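Local coordinates for nine-heme cytochrome c (Desulfovibrio desulfuricans, PDB 1OFW), which probably carries electrons within a transmembrane redox complex, passing them toward the cytoplasm for sulfate reduction through nine covalently bound c-type hemes, at residues 50-55 / 61-66; 86-89 / 93-96; 6-11 / 39-44. One frame throughout, in Å; residues are numbered along the deposited sequence.

Contact 1 (50-55 / 61-66); sequences CHHTGD and TCHTVE. With HEC (heme c), chain D.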
loop_
_atom_site.group_PDB
_atom_site.type_symbol
_atom_site.label_atom_id
_atom_site.label_comp_id
_atom_site.label_asym_id
_atom_site.label_seq_id
_atom_site.Cartn_x
_atom_site.Cartn_y
_atom_site.Cartn_z
ATOM N N CYS A 50 9.399 -3.164 15.777
ATOM C CA CYS A 50 10.008 -2.057 15.069
ATOM C C CYS A 50 11.379 -1.681 15.620
ATOM O O CYS A 50 12.328 -1.568 14.844
ATOM C CB CYS A 50 9.057 -0.861 15.142
ATOM S SG CYS A 50 7.471 -1.250 14.360
ATOM N N HIS A 51 11.427 -1.476 16.940
ATOM C CA HIS A 51 12.691 -1.093 17.557
ATOM C C HIS A 51 13.507 -2.362 17.799
ATOM O O HIS A 51 13.648 -2.830 18.927
ATOM C CB HIS A 51 12.449 -0.316 18.855
ATOM C CG HIS A 51 11.663 0.948 18.651
ATOM N ND1 HIS A 51 12.243 2.082 18.162
ATOM C CD2 HIS A 51 10.358 1.249 18.892
ATOM C CE1 HIS A 51 11.319 3.030 18.104
ATOM N NE2 HIS A 51 10.176 2.562 18.529
ATOM N N HIS A 52 13.981 -2.899 16.685
ATOM C CA HIS A 52 14.437 -4.290 16.590
ATOM C C HIS A 52 15.700 -4.565 17.404
ATOM O O HIS A 52 15.961 -5.729 17.671
ATOM C CB HIS A 52 14.676 -4.670 15.113
ATOM C CG HIS A 52 15.780 -3.966 14.425
ATOM N ND1 HIS A 52 17.090 -4.448 14.491
ATOM C CD2 HIS A 52 15.858 -2.845 13.656
ATOM C CE1 HIS A 52 17.882 -3.653 13.809
ATOM N NE2 HIS A 52 17.175 -2.670 13.273
ATOM N N THR A 53 16.461 -3.546 17.752
ATOM C CA THR A 53 17.644 -3.704 18.609
ATOM C C THR A 53 17.304 -3.655 20.097
ATOM O O THR A 53 18.223 -3.862 20.909
ATOM C CB THR A 53 18.726 -2.643 18.347
ATOM O OG1 THR A 53 18.283 -1.304 18.633
ATOM C CG2 THR A 53 19.124 -2.547 16.886
ATOM N N GLY A 54 16.058 -3.358 20.441
ATOM C CA GLY A 54 15.596 -3.203 21.796
ATOM C C GLY A 54 15.704 -1.795 22.356
ATOM O O GLY A 54 15.187 -1.495 23.429
ATOM N N ASP A 55 16.374 -0.866 21.741
ATOM C CA ASP A 55 16.617 0.514 22.095
ATOM C C ASP A 55 15.447 1.353 21.599
ATOM O O ASP A 55 15.181 1.307 20.406
ATOM C CB ASP A 55 17.904 0.981 21.435
ATOM C CG ASP A 55 19.098 0.093 21.722
ATOM O OD1 ASP A 55 19.367 -0.150 22.921
ATOM O OD2 ASP A 55 19.757 -0.357 20.766
ATOM N N THR A 61 19.379 7.239 14.283
ATOM C CA THR A 61 20.606 7.261 15.094
ATOM C C THR A 61 21.612 6.237 14.575
ATOM O O THR A 61 22.835 6.370 14.759
ATOM C CB THR A 61 20.409 6.952 16.584
ATOM O OG1 THR A 61 19.936 5.628 16.756
ATOM C CG2 THR A 61 19.394 7.919 17.148
ATOM N N CYS A 62 21.097 5.204 13.923
ATOM C CA CYS A 62 21.972 4.177 13.356
ATOM C C CYS A 62 21.937 4.109 11.845
ATOM O O CYS A 62 22.886 3.729 11.182
ATOM C CB CYS A 62 21.546 2.830 13.944
ATOM S SG CYS A 62 21.763 2.730 15.734
ATOM N N HIS A 63 20.787 4.468 11.269
ATOM C CA HIS A 63 20.541 4.362 9.847
ATOM C C HIS A 63 20.494 5.766 9.263
ATOM O O HIS A 63 19.445 6.371 9.128
ATOM C CB HIS A 63 19.242 3.623 9.513
ATOM C CG HIS A 63 19.187 2.204 9.980
ATOM N ND1 HIS A 63 19.987 1.214 9.454
ATOM C CD2 HIS A 63 18.428 1.584 10.900
ATOM C CE1 HIS A 63 19.712 0.065 10.036
ATOM N NE2 HIS A 63 18.751 0.235 10.955
ATOM N N THR A 64 21.657 6.278 8.893
ATOM C CA THR A 64 21.691 7.598 8.252
ATOM C C THR A 64 21.663 7.479 6.748
ATOM O O THR A 64 21.751 6.379 6.183
ATOM C CB THR A 64 22.962 8.360 8.690
ATOM O OG1 THR A 64 24.047 7.454 8.466
ATOM C CG2 THR A 64 22.941 8.691 10.165
ATOM N N VAL A 65 21.516 8.611 6.074
ATOM C CA VAL A 65 21.416 8.594 4.624
ATOM C C VAL A 65 22.582 7.846 3.964
ATOM O O VAL A 65 22.339 7.065 3.055
ATOM C CB VAL A 65 21.298 10.008 4.034
ATOM C CG1 VAL A 65 21.386 9.908 2.510
ATOM C CG2 VAL A 65 20.002 10.693 4.502
ATOM N N GLU A 66 23.806 8.039 4.442
ATOM C CA GLU A 66 25.013 7.471 3.847
ATOM C C GLU A 66 25.405 6.114 4.384
ATOM O O GLU A 66 26.156 5.313 3.857
ATOM C CB GLU A 66 26.165 8.478 4.125
ATOM C CG GLU A 66 26.438 8.743 5.596
ATOM C CD GLU A 66 25.793 9.970 6.195
ATOM O OE1 GLU A 66 24.752 10.394 5.644
ATOM O OE2 GLU A 66 26.292 10.535 7.196
HETATM FE FE HEC D . 17.907 -1.198 12.103
HETATM C CHA HEC D . 19.136 -3.718 10.163
HETATM C CHB HEC D . 15.134 -0.979 10.128
HETATM C CHC HEC D . 16.588 1.110 14.245
HETATM C CHD HEC D . 20.856 -1.081 13.788
HETATM N NA HEC D . 17.278 -2.149 10.482
HETATM C C1A HEC D . 17.911 -3.199 9.809
HETATM C C2A HEC D . 17.077 -3.645 8.712
HETATM C C3A HEC D . 15.990 -2.826 8.675
HETATM C C4A HEC D . 16.089 -1.920 9.793
HETATM C CMA HEC D . 14.814 -2.890 7.698
HETATM C CAA HEC D . 17.326 -4.854 7.803
HETATM C CBA HEC D . 18.057 -4.436 6.510
HETATM C CGA HEC D . 18.344 -5.650 5.621
HETATM O O1A HEC D . 18.274 -6.811 6.106
HETATM O O2A HEC D . 18.602 -5.392 4.425
HETATM N NB HEC D . 16.214 -0.186 12.223
HETATM C C1B HEC D . 15.197 -0.214 11.277
HETATM C C2B HEC D . 14.117 0.675 11.712
HETATM C C3B HEC D . 14.507 1.267 12.846
HETATM C C4B HEC D . 15.832 0.734 13.164
HETATM C CMB HEC D . 12.794 0.817 10.936
HETATM C CAB HEC D . 13.785 2.280 13.734
HETATM C CBB HEC D . 12.380 1.760 14.095
HETATM N NC HEC D . 18.565 -0.260 13.746
HETATM C C1C HEC D . 17.901 0.718 14.462
HETATM C C2C HEC D . 18.761 1.292 15.488
HETATM C C3C HEC D . 19.967 0.694 15.346
HETATM C C4C HEC D . 19.849 -0.267 14.272
HETATM C CMC HEC D . 18.297 2.400 16.453
HETATM C CAC HEC D . 21.299 1.003 16.073
HETATM C CBC HEC D . 21.205 0.881 17.601
HETATM N ND HEC D . 19.583 -2.293 12.100
HETATM C C1D HEC D . 20.693 -2.085 12.885
HETATM C C2D HEC D . 21.662 -3.132 12.617
HETATM C C3D HEC D . 21.161 -3.916 11.657
HETATM C C4D HEC D . 19.896 -3.327 11.238
HETATM C CMD HEC D . 22.986 -3.224 13.397
HETATM C CAD HEC D . 21.709 -5.247 11.072
HETATM C CBD HEC D . 21.114 -6.376 11.954
HETATM C CGD HEC D . 21.240 -7.773 11.388
HETATM O O1D HEC D . 20.677 -8.715 12.008
HETATM O O2D HEC D . 21.891 -7.877 10.329
#
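His52 and His63 meet across a heme, the first carried by a type I beta turn from His51 to Gly54 that closes with Gly54 N on His51 O, the second by an irregular loop without helix or strand. Their NE2 atoms come no nearer than 4.0 Å, because the heme iron stands between them: each NE2 binds it at 2.0 Å, and N-Fe-N is close to a straight line. Each ring stands on edge, one on either face of the porphyrin, with CD2 directed to NB and the two ring planes about 38° apart. The CG of His52 sits between its backbone N and carbonyl carbon (chi1 66°), which swings the imidazole away from the turn and toward the metal. On the other face, His63 is fixed in rotation by a hydrogen bond from ND1 to the carbonyl of Ile74. Cys62 SG is bonded to heme CAC at 1.8 Å. With Cys59 it makes the CXXCH motif of c-type cytochromes, whose histidine is His63; the bis-histidine iron is characteristic of the cytochrome c3 family. The preceding motif ends at Cys50 and His51, which serve heme 1, so two neighbouring histidines reach for different irons. On the His52 side, Thr53 CG2 lies over the pyrrole at 3.5 Å from heme C4C. Its hydroxyl turns back to donate to Asp55 OD2 at 2.8 Å, reaching that oxygen from above the carboxylate plane (38° out of it), and Asp55 OD2 in turn lies 3.7 Å from the thioether methyl CBC.

Contact 2 (86-89 / 93-96); sequences AKRA and TPVS. With HEC (heme c), chain D.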
loop_
_atom_site.group_PDB
_atom_site.type_symbol
_atom_site.label_atom_id
_atom_site.label_comp_id
_atom_site.label_asym_id
_atom_site.label_seq_id
_atom_site.Cartn_x
_atom_site.Cartn_y
_atom_site.Cartn_z
ATOM N N ALA A 86 16.091 -10.474 4.899
ATOM C CA ALA A 86 16.312 -11.888 5.236
ATOM C C ALA A 86 15.830 -12.220 6.623
ATOM O O ALA A 86 16.026 -11.501 7.584
ATOM C CB ALA A 86 17.793 -12.202 5.124
ATOM N N LYS A 87 15.232 -13.387 6.800
ATOM C CA LYS A 87 15.033 -13.879 8.150
ATOM C C LYS A 87 16.358 -14.152 8.859
ATOM O O LYS A 87 17.226 -14.815 8.277
ATOM C CB LYS A 87 14.202 -15.169 8.070
ATOM C CG LYS A 87 13.831 -15.712 9.434
ATOM C CD LYS A 87 12.371 -15.546 9.799
ATOM C CE LYS A 87 11.727 -16.875 10.172
ATOM N NZ LYS A 87 12.547 -17.711 11.082
ATOM N N ARG A 88 16.533 -13.661 10.068
ATOM C CA ARG A 88 17.593 -13.719 11.021
ATOM C C ARG A 88 17.468 -15.059 11.776
ATOM O O ARG A 88 16.388 -15.333 12.297
ATOM C CB ARG A 88 17.570 -12.548 12.011
ATOM C CG ARG A 88 18.386 -11.342 11.561
ATOM C CD ARG A 88 18.065 -10.899 10.138
ATOM N NE ARG A 88 18.809 -9.689 9.819
ATOM C CZ ARG A 88 18.672 -8.939 8.731
ATOM N NH1 ARG A 88 17.807 -9.228 7.796
ATOM N NH2 ARG A 88 19.435 -7.866 8.604
ATOM N N ALA A 89 18.567 -15.798 11.768
ATOM C CA ALA A 89 18.778 -17.062 12.453
ATOM C C ALA A 89 18.445 -16.939 13.941
ATOM O O ALA A 89 17.707 -17.719 14.523
ATOM C CB ALA A 89 20.230 -17.511 12.337
ATOM N N THR A 93 14.248 -10.194 13.483
ATOM C CA THR A 93 14.243 -9.818 12.088
ATOM C C THR A 93 13.671 -8.396 11.955
ATOM O O THR A 93 12.516 -8.209 12.288
ATOM C CB THR A 93 13.342 -10.728 11.234
ATOM O OG1 THR A 93 13.755 -12.079 11.443
ATOM C CG2 THR A 93 13.477 -10.463 9.736
ATOM N N PRO A 94 14.471 -7.472 11.484
ATOM C CA PRO A 94 13.941 -6.103 11.319
ATOM C C PRO A 94 12.780 -6.067 10.331
ATOM O O PRO A 94 12.566 -6.908 9.471
ATOM C CB PRO A 94 15.126 -5.311 10.779
ATOM C CG PRO A 94 16.324 -6.097 11.207
ATOM C CD PRO A 94 15.880 -7.513 11.090
ATOM N N VAL A 95 12.010 -4.990 10.542
ATOM C CA VAL A 95 10.979 -4.587 9.588
ATOM C C VAL A 95 11.333 -3.190 9.101
ATOM O O VAL A 95 11.945 -2.348 9.739
ATOM C CB VAL A 95 9.577 -4.567 10.213
ATOM C CG1 VAL A 95 9.218 -5.971 10.736
ATOM C CG2 VAL A 95 9.490 -3.568 11.355
ATOM N N SER A 96 10.939 -2.833 7.909
ATOM C CA SER A 96 10.799 -1.512 7.358
ATOM C C SER A 96 9.326 -1.083 7.222
ATOM O O SER A 96 8.435 -1.923 7.394
ATOM C CB SER A 96 11.512 -1.388 6.015
ATOM O OG SER A 96 10.711 -2.059 5.075
HETATM FE FE HEC D . 17.907 -1.198 12.103
HETATM C CHA HEC D . 19.136 -3.718 10.163
HETATM C CHB HEC D . 15.134 -0.979 10.128
HETATM C CHC HEC D . 16.588 1.110 14.245
HETATM C CHD HEC D . 20.856 -1.081 13.788
HETATM N NA HEC D . 17.278 -2.149 10.482
HETATM C C1A HEC D . 17.911 -3.199 9.809
HETATM C C2A HEC D . 17.077 -3.645 8.712
HETATM C C3A HEC D . 15.990 -2.826 8.675
HETATM C C4A HEC D . 16.089 -1.920 9.793
HETATM C CMA HEC D . 14.814 -2.890 7.698
HETATM C CAA HEC D . 17.326 -4.854 7.803
HETATM C CBA HEC D . 18.057 -4.436 6.510
HETATM C CGA HEC D . 18.344 -5.650 5.621
HETATM O O1A HEC D . 18.274 -6.811 6.106
HETATM O O2A HEC D . 18.602 -5.392 4.425
HETATM N NB HEC D . 16.214 -0.186 12.223
HETATM C C1B HEC D . 15.197 -0.214 11.277
HETATM C C2B HEC D . 14.117 0.675 11.712
HETATM C C3B HEC D . 14.507 1.267 12.846
HETATM C C4B HEC D . 15.832 0.734 13.164
HETATM C CMB HEC D . 12.794 0.817 10.936
HETATM C CAB HEC D . 13.785 2.280 13.734
HETATM C CBB HEC D . 12.380 1.760 14.095
HETATM N NC HEC D . 18.565 -0.260 13.746
HETATM C C1C HEC D . 17.901 0.718 14.462
HETATM C C2C HEC D . 18.761 1.292 15.488
HETATM C C3C HEC D . 19.967 0.694 15.346
HETATM C C4C HEC D . 19.849 -0.267 14.272
HETATM C CMC HEC D . 18.297 2.400 16.453
HETATM C CAC HEC D . 21.299 1.003 16.073
HETATM C CBC HEC D . 21.205 0.881 17.601
HETATM N ND HEC D . 19.583 -2.293 12.100
HETATM C C1D HEC D . 20.693 -2.085 12.885
HETATM C C2D HEC D . 21.662 -3.132 12.617
HETATM C C3D HEC D . 21.161 -3.916 11.657
HETATM C C4D HEC D . 19.896 -3.327 11.238
HETATM C CMD HEC D . 22.986 -3.224 13.397
HETATM C CAD HEC D . 21.709 -5.247 11.072
HETATM C CBD HEC D . 21.114 -6.376 11.954
HETATM C CGD HEC D . 21.240 -7.773 11.388
HETATM O O1D HEC D . 20.677 -8.715 12.008
HETATM O O2D HEC D . 21.891 -7.877 10.329
#
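Arg88 and the pair Thr93 and Pro94 form a surface contact between two irregular stretches of the loop joining helix 76-81 to helix 97-107, packed against the propionate side of heme 2. Only one polar link crosses directly: Arg88 N points at Thr93 OG1 from 3.5 Å, a weak hydrogen bond. The methyl CG2 of Thr93, on the other branch, rests against Ala86 O. Pro94 contributes shape rather than polarity. Its CD sits above the centre of the Arg88 guanidinium, 3.8 Å from the plane, while its CB presses on the porphyrin at 3.3 Å from heme C2A. The Arg88 chain bends at chi2 (50°) and is extended beyond, bringing the guanidinium between the two propionates. There it gives four hydrogen bonds: NE to O1D (3.0 Å, nearly straight at 172°) and NH2 to O2D make a two-pronged grip on one carboxylate, whereas NH1 and NH2 converge on O1A of the other. NH1 has a further acceptor in Ala86 O at 2.9 Å, lying in the guanidinium plane and met on a carbonyl lone pair, so the backbone just before the arginine helps to set the rotation of its head. Ser96, farther along, caps the helix 97-107 through Ser99 N. Arg88 spanning both propionates, with Arg78 NE also hydrogen-bonded to this heme, would be expected to favour their ionised forms.

Contact 3 (6-11 / 39-44); sequences TDSGAP and IHEKKI. With HEC (heme c), chain E.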
loop_
_atom_site.group_PDB
_atom_site.type_symbol
_atom_site.label_atom_id
_atom_site.label_comp_id
_atom_site.label_asym_id
_atom_site.label_seq_id
_atom_site.Cartn_x
_atom_site.Cartn_y
_atom_site.Cartn_z
ATOM N N THR A 6 0.628 9.323 23.850
ATOM C CA THR A 6 0.863 7.892 23.817
ATOM C C THR A 6 1.037 7.281 25.206
ATOM O O THR A 6 1.528 7.928 26.143
ATOM C CB THR A 6 2.166 7.559 23.071
ATOM O OG1 THR A 6 3.274 8.154 23.800
ATOM C CG2 THR A 6 2.139 8.096 21.652
ATOM N N ASP A 7 0.696 6.008 25.375
ATOM C CA ASP A 7 1.084 5.271 26.561
ATOM C C ASP A 7 2.593 5.055 26.618
ATOM O O ASP A 7 3.152 5.054 27.715
ATOM C CB ASP A 7 0.371 3.934 26.603
ATOM C CG ASP A 7 -1.096 4.125 26.978
ATOM O OD1 ASP A 7 -1.553 5.224 27.375
ATOM O OD2 ASP A 7 -1.786 3.095 26.851
ATOM N N SER A 8 3.248 4.910 25.475
ATOM C CA SER A 8 4.667 4.580 25.466
ATOM C C SER A 8 5.573 5.720 25.902
ATOM O O SER A 8 6.695 5.435 26.327
ATOM C CB SER A 8 5.096 4.169 24.065
ATOM O OG SER A 8 4.680 5.077 23.074
ATOM N N GLY A 9 5.149 6.961 25.754
ATOM C CA GLY A 9 5.974 8.141 25.982
ATOM C C GLY A 9 6.742 8.620 24.791
ATOM O O GLY A 9 7.518 9.551 24.771
ATOM N N ALA A 10 6.652 8.002 23.627
ATOM C CA ALA A 10 6.977 8.442 22.296
ATOM C C ALA A 10 6.080 9.606 21.926
ATOM O O ALA A 10 4.963 9.728 22.429
ATOM C CB ALA A 10 6.794 7.372 21.216
ATOM N N PRO A 11 6.536 10.498 21.060
ATOM C CA PRO A 11 5.649 11.553 20.612
ATOM C C PRO A 11 4.491 10.925 19.832
ATOM O O PRO A 11 4.641 9.861 19.252
ATOM C CB PRO A 11 6.538 12.420 19.739
ATOM C CG PRO A 11 7.930 12.059 20.134
ATOM C CD PRO A 11 7.869 10.584 20.459
ATOM N N ILE A 39 -0.998 5.824 16.391
ATOM C CA ILE A 39 -1.792 4.813 15.661
ATOM C C ILE A 39 -1.062 3.505 15.627
ATOM O O ILE A 39 -1.629 2.413 15.835
ATOM C CB ILE A 39 -2.153 5.334 14.252
ATOM C CG1 ILE A 39 -3.363 6.283 14.344
ATOM C CG2 ILE A 39 -2.354 4.243 13.238
ATOM C CD1 ILE A 39 -3.539 7.129 13.090
ATOM N N HIS A 40 0.246 3.576 15.364
ATOM C CA HIS A 40 1.012 2.344 15.218
ATOM C C HIS A 40 1.165 1.581 16.535
ATOM O O HIS A 40 1.000 0.368 16.576
ATOM C CB HIS A 40 2.385 2.654 14.613
ATOM C CG HIS A 40 2.320 2.869 13.114
ATOM N ND1 HIS A 40 1.963 4.067 12.521
ATOM C CD2 HIS A 40 2.592 2.011 12.098
ATOM C CE1 HIS A 40 2.006 3.925 11.205
ATOM N NE2 HIS A 40 2.394 2.691 10.925
ATOM N N GLU A 41 1.436 2.227 17.669
ATOM C CA GLU A 41 1.638 1.475 18.909
ATOM C C GLU A 41 0.306 0.897 19.376
ATOM O O GLU A 41 0.354 -0.115 20.078
ATOM C CB GLU A 41 2.310 2.340 19.966
ATOM C CG GLU A 41 1.421 3.389 20.633
ATOM C CD GLU A 41 2.226 4.164 21.682
ATOM O OE1 GLU A 41 3.135 4.921 21.278
ATOM O OE2 GLU A 41 1.969 4.013 22.902
ATOM N N LYS A 42 -0.810 1.499 18.986
ATOM C CA LYS A 42 -2.087 0.915 19.398
ATOM C C LYS A 42 -2.327 -0.363 18.596
ATOM O O LYS A 42 -2.974 -1.259 19.132
ATOM C CB LYS A 42 -3.246 1.866 19.188
ATOM C CG LYS A 42 -3.315 2.996 20.194
ATOM C CD LYS A 42 -4.323 4.041 19.754
ATOM C CE LYS A 42 -4.534 5.024 20.898
ATOM N NZ LYS A 42 -5.731 5.867 20.594
ATOM N N LYS A 43 -1.847 -0.491 17.362
ATOM C CA LYS A 43 -2.125 -1.706 16.607
ATOM C C LYS A 43 -1.071 -2.793 16.637
ATOM O O LYS A 43 -1.368 -3.981 16.488
ATOM C CB LYS A 43 -2.336 -1.252 15.160
ATOM C CG LYS A 43 -2.960 -2.206 14.188
ATOM C CD LYS A 43 -4.344 -2.622 14.651
ATOM C CE LYS A 43 -5.519 -2.298 13.779
ATOM N NZ LYS A 43 -6.649 -3.217 14.121
ATOM N N ILE A 44 0.185 -2.438 16.842
ATOM C CA ILE A 44 1.315 -3.319 16.831
ATOM C C ILE A 44 1.782 -3.502 18.310
ATOM O O ILE A 44 2.275 -2.521 18.894
ATOM C CB ILE A 44 2.431 -2.799 15.937
ATOM C CG1 ILE A 44 2.038 -2.518 14.478
ATOM C CG2 ILE A 44 3.627 -3.740 15.973
ATOM C CD1 ILE A 44 1.406 -3.689 13.779
HETATM FE FE HEC E . 2.497 1.875 9.086
HETATM C CHA HEC E . -0.807 2.567 9.059
HETATM C CHB HEC E . 3.165 4.934 7.621
HETATM C CHC HEC E . 5.793 1.456 9.710
HETATM C CHD HEC E . 1.849 -1.252 10.321
HETATM N NA HEC E . 1.393 3.380 8.375
HETATM C C1A HEC E . 0.014 3.501 8.454
HETATM C C2A HEC E . -0.370 4.723 7.797
HETATM C C3A HEC E . 0.719 5.302 7.293
HETATM C C4A HEC E . 1.855 4.522 7.771
HETATM C CMA HEC E . 0.822 6.532 6.421
HETATM C CAA HEC E . -1.830 5.236 7.743
HETATM C CBA HEC E . -2.306 5.770 9.129
HETATM C CGA HEC E . -1.398 6.937 9.527
HETATM O O1A HEC E . -1.565 7.984 8.908
HETATM O O2A HEC E . -0.527 6.711 10.404
HETATM N NB HEC E . 4.128 2.975 8.730
HETATM C C1B HEC E . 4.240 4.225 8.137
HETATM C C2B HEC E . 5.623 4.651 8.132
HETATM C C3B HEC E . 6.359 3.665 8.700
HETATM C C4B HEC E . 5.427 2.637 9.093
HETATM C CMB HEC E . 6.087 5.988 7.548
HETATM C CAB HEC E . 7.865 3.524 8.916
HETATM C CBB HEC E . 8.532 4.763 9.603
HETATM N NC HEC E . 3.597 0.386 9.839
HETATM C C1C HEC E . 4.985 0.367 9.986
HETATM C C2C HEC E . 5.417 -0.941 10.438
HETATM C C3C HEC E . 4.313 -1.676 10.624
HETATM C C4C HEC E . 3.182 -0.859 10.249
HETATM C CMC HEC E . 6.913 -1.299 10.573
HETATM C CAC HEC E . 4.134 -3.121 11.047
HETATM C CBC HEC E . 5.196 -3.701 12.013
HETATM N ND HEC E . 0.848 0.862 9.592
HETATM C C1D HEC E . 0.790 -0.418 10.081
HETATM C C2D HEC E . -0.593 -0.771 10.328
HETATM C C3D HEC E . -1.328 0.319 10.069
HETATM C C4D HEC E . -0.448 1.339 9.540
HETATM C CMD HEC E . -1.046 -2.138 10.821
HETATM C CAD HEC E . -2.835 0.534 10.266
HETATM C CBD HEC E . -3.130 0.840 11.755
HETATM C CGD HEC E . -4.613 0.793 12.082
HETATM O O1D HEC E . -5.047 1.472 13.040
HETATM O O2D HEC E . -5.347 0.066 11.395
HETATM O O HOH W 1 -0.926 4.751 23.256
#
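Ser8 and Glu41 carry the polar part of this surface contact, in which the loop ahead of strand 13-16 lies against helix 37-43. Two direct hydrogen bonds join the segments. Ser8 N donates to Glu41 OE2 at 3.0 Å (144°), using the syn lone pair of that oxygen. Ser8 OG faces OE1 at a modelled 2.4 Å, a hydrogen bond too short to be trusted in detail. The carboxylate gets there because Glu41 CG lies between backbone N and carbonyl carbon (chi1 75°) and the chain then runs extended toward the loop. A water adds an indirect link: it accepts from Asp7 N at 2.9 Å and donates to Glu41 OE2 at 3.0 Å, so OE2 serves the loop backbone both directly and through solvent. Packing is supplied by Thr6, which crosses the glutamate at about a right angle, its CB and CG2 both 3.3 Å from OE1. Bonds inside the loop hold it in shape for this meeting. Thr6 OG1 accepts from Gly9 N at 3.0 Å, an ST motif, and donates to Ala10 O at 2.7 Å on a carbonyl lone pair, so the one hydroxyl at the start of the bend holds the Gly9-Ala10 end. Metal binding belongs to another face of the helix, where His40 NE2 binds the iron of heme 3, shared with His101. Glu41 OE1 also takes a hydrogen bond from His37 ND1, and His37 is an axial ligand of heme 1; the carboxylate is therefore a second-shell group that probably fixes the rotation of this imidazole and may make it a stronger donor to the iron. A helix carrying ligands to two hemes, His37 and His40, is an arrangement characteristic of the cytochrome c3 fold.

In the fold
From the N terminus, contact 3 comes first: it closes the long excursion through the hairpin of strands 13-16 and 33-36, bringing the leading loop back to helix 37-43. After helix 47-50, contact 1 closes a short loop between 50-55 and 61-66, with heme 2 held between its two arms. Beyond helix 76-81, contact 2 closes a shorter loop, 86-96, that leads into helix 97-107. The three follow in series; none nests in or crosses another. Contacts 1 and 2 share heme 2 and touch directly, His52 on Pro94 and Cys50 on Val95, whereas contact 3 stays apart, its centre about 18 Å from that of contact 1, on the side of hemes 1 and 3.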